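Side-chain contact in guanine nucleotide exchange factor p115rhogef (Homo sapiens, PDB 1IAP), which probably acts as an exchange factor for Rho GTPases and carries an N-terminal RGS-like domain of a family that regulates G proteins: residues L34-H39 / L56-S61. Residues are numbered along the deposited sequence; the frame is centred on the assembly and turned at random.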
loop_
_atom_site.group_PDB
_atom_site.type_symbol
_atom_site.label_atom_id
_atom_site.label_comp_id
_atom_site.label_asym_id
_atom_site.label_seq_id
_atom_site.Cartn_x
_atom_site.Cartn_y
_atom_site.Cartn_z
ATOM N N LEU A 34 -4.812 -2.611 -2.634
ATOM C CA LEU A 34 -4.324 -1.485 -1.846
ATOM C C LEU A 34 -2.806 -1.368 -1.944
ATOM O O LEU A 34 -2.291 -0.281 -2.135
ATOM C CB LEU A 34 -4.742 -1.618 -0.373
ATOM C CG LEU A 34 -4.277 -0.531 0.614
ATOM C CD1 LEU A 34 -4.746 0.862 0.177
ATOM C CD2 LEU A 34 -4.806 -0.848 2.004
ATOM N N LEU A 35 -2.107 -2.496 -1.843
ATOM C CA LEU A 35 -0.649 -2.496 -1.916
ATOM C C LEU A 35 -0.168 -2.001 -3.275
ATOM O O LEU A 35 0.837 -1.300 -3.370
ATOM C CB LEU A 35 -0.101 -3.895 -1.636
ATOM C CG LEU A 35 -0.330 -4.421 -0.216
ATOM C CD1 LEU A 35 0.107 -5.868 -0.128
ATOM C CD2 LEU A 35 0.410 -3.551 0.797
ATOM N N CYS A 36 -0.910 -2.360 -4.315
ATOM C CA CYS A 36 -0.596 -1.959 -5.680
ATOM C C CYS A 36 -0.680 -0.436 -5.821
ATOM O O CYS A 36 0.227 0.200 -6.361
ATOM C CB CYS A 36 -1.560 -2.650 -6.649
ATOM S SG CYS A 36 -1.387 -2.154 -8.369
ATOM N N CYS A 37 -1.753 0.146 -5.292
ATOM C CA CYS A 37 -1.954 1.589 -5.348
ATOM C C CYS A 37 -0.850 2.343 -4.608
ATOM O O CYS A 37 -0.390 3.386 -5.069
ATOM C CB CYS A 37 -3.315 1.966 -4.757
ATOM S SG CYS A 37 -4.735 1.556 -5.803
ATOM N N LEU A 38 -0.428 1.811 -3.463
ATOM C CA LEU A 38 0.624 2.450 -2.675
ATOM C C LEU A 38 1.960 2.416 -3.423
ATOM O O LEU A 38 2.675 3.415 -3.472
ATOM C CB LEU A 38 0.760 1.771 -1.305
ATOM C CG LEU A 38 -0.469 1.774 -0.388
ATOM C CD1 LEU A 38 -0.166 1.025 0.922
ATOM C CD2 LEU A 38 -0.900 3.203 -0.093
ATOM N N HIS A 39 2.282 1.274 -4.030
ATOM C CA HIS A 39 3.536 1.147 -4.766
ATOM C C HIS A 39 3.542 1.992 -6.035
ATOM O O HIS A 39 4.593 2.468 -6.470
ATOM C CB HIS A 39 3.823 -0.314 -5.100
ATOM C CG HIS A 39 4.303 -1.115 -3.929
ATOM N ND1 HIS A 39 5.093 -2.232 -4.069
ATOM C CD2 HIS A 39 4.104 -0.958 -2.598
ATOM C CE1 HIS A 39 5.361 -2.734 -2.875
ATOM N NE2 HIS A 39 4.771 -1.977 -1.966
ATOM N N LEU A 56 9.354 -2.606 -13.052
ATOM C CA LEU A 56 9.527 -4.025 -13.336
ATOM C C LEU A 56 9.140 -4.835 -12.099
ATOM O O LEU A 56 8.483 -5.868 -12.211
ATOM C CB LEU A 56 10.975 -4.328 -13.736
ATOM C CG LEU A 56 11.530 -3.555 -14.940
ATOM C CD1 LEU A 56 12.978 -3.958 -15.187
ATOM C CD2 LEU A 56 10.692 -3.813 -16.175
ATOM N N ASP A 57 9.527 -4.341 -10.922
ATOM C CA ASP A 57 9.199 -5.008 -9.657
ATOM C C ASP A 57 7.684 -4.959 -9.463
ATOM O O ASP A 57 7.064 -5.943 -9.057
ATOM C CB ASP A 57 9.879 -4.303 -8.476
ATOM C CG ASP A 57 11.392 -4.447 -8.484
ATOM O OD1 ASP A 57 11.926 -5.347 -9.168
ATOM O OD2 ASP A 57 12.050 -3.652 -7.780
ATOM N N PHE A 58 7.114 -3.792 -9.750
ATOM C CA PHE A 58 5.678 -3.556 -9.644
ATOM C C PHE A 58 4.969 -4.542 -10.567
ATOM O O PHE A 58 3.946 -5.116 -10.200
ATOM C CB PHE A 58 5.373 -2.107 -10.041
ATOM C CG PHE A 58 3.908 -1.766 -10.086
ATOM C CD1 PHE A 58 3.272 -1.234 -8.968
ATOM C CD2 PHE A 58 3.180 -1.907 -11.268
ATOM C CE1 PHE A 58 1.934 -0.843 -9.021
ATOM C CE2 PHE A 58 1.839 -1.519 -11.332
ATOM C CZ PHE A 58 1.216 -0.983 -10.204
ATOM N N TYR A 59 5.531 -4.741 -11.761
ATOM C CA TYR A 59 4.966 -5.680 -12.721
ATOM C C TYR A 59 4.992 -7.097 -12.160
ATOM O O TYR A 59 3.967 -7.778 -12.124
ATOM C CB TYR A 59 5.738 -5.629 -14.051
ATOM C CG TYR A 59 5.388 -6.743 -15.004
ATOM C CD1 TYR A 59 4.251 -6.672 -15.811
ATOM C CD2 TYR A 59 6.175 -7.895 -15.076
ATOM C CE1 TYR A 59 3.905 -7.727 -16.661
ATOM C CE2 TYR A 59 5.839 -8.947 -15.916
ATOM C CZ TYR A 59 4.707 -8.859 -16.705
ATOM O OH TYR A 59 4.380 -9.908 -17.531
ATOM N N HIS A 60 6.161 -7.525 -11.687
ATOM C CA HIS A 60 6.311 -8.871 -11.152
ATOM C C HIS A 60 5.484 -9.152 -9.898
ATOM O O HIS A 60 5.071 -10.284 -9.668
ATOM C CB HIS A 60 7.790 -9.181 -10.905
ATOM C CG HIS A 60 8.591 -9.316 -12.163
ATOM N ND1 HIS A 60 8.379 -10.330 -13.073
ATOM C CD2 HIS A 60 9.581 -8.549 -12.678
ATOM C CE1 HIS A 60 9.201 -10.179 -14.097
ATOM N NE2 HIS A 60 9.941 -9.105 -13.882
ATOM N N SER A 61 5.221 -8.112 -9.116
ATOM C CA SER A 61 4.451 -8.244 -7.884
ATOM C C SER A 61 2.932 -8.183 -8.037
ATOM O O SER A 61 2.212 -8.913 -7.348
ATOM C CB SER A 61 4.875 -7.170 -6.875
ATOM O OG SER A 61 6.189 -7.391 -6.395
#
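F58 points its ring edge-first at residues 34-39 of helix 32-43, and C36 receives it with both sulfur and backbone. CE1 of F58 lies 3.3 Å from the carbonyl O of C36, which sits at the ring edge in the plane. The neighbouring ring atom, CZ of F58, is 3.4 Å from SG of C36. That sulfur lies 4.4 Å from the ring centroid and 58° off the ring normal, an oblique sulfur-aromatic contact rather than a stack over the face. Further along the same edge, CB of H39 approaches CD1 of F58 at 4.0 Å. In F58, CG stands anti to the backbone N (chi1 175°), carrying a flat, apolar ring across the gap between the helices. Cysteine suits its place probably because its side chain is small and its sulfur polarisable, letting the ring edge approach. Histidine offers the ring an apolar CB while its NE2 hydrogen-bonds A180 O on helix 171-187. F62 meets the rings of both H39 and F58, and V101 of helix 91-103 touches C36 and F58. Replacing F58 by alanine is likely to leave the C36 sulfur and carbonyl oxygen without the ring edge that faces them, and to open a gap between the helices. With no hydrogen bond across, these segments meet in the buried interior of the RGS-like helical fold probably through dispersion and a weak attraction between the partly positive ring edge and the carbonyl oxygen.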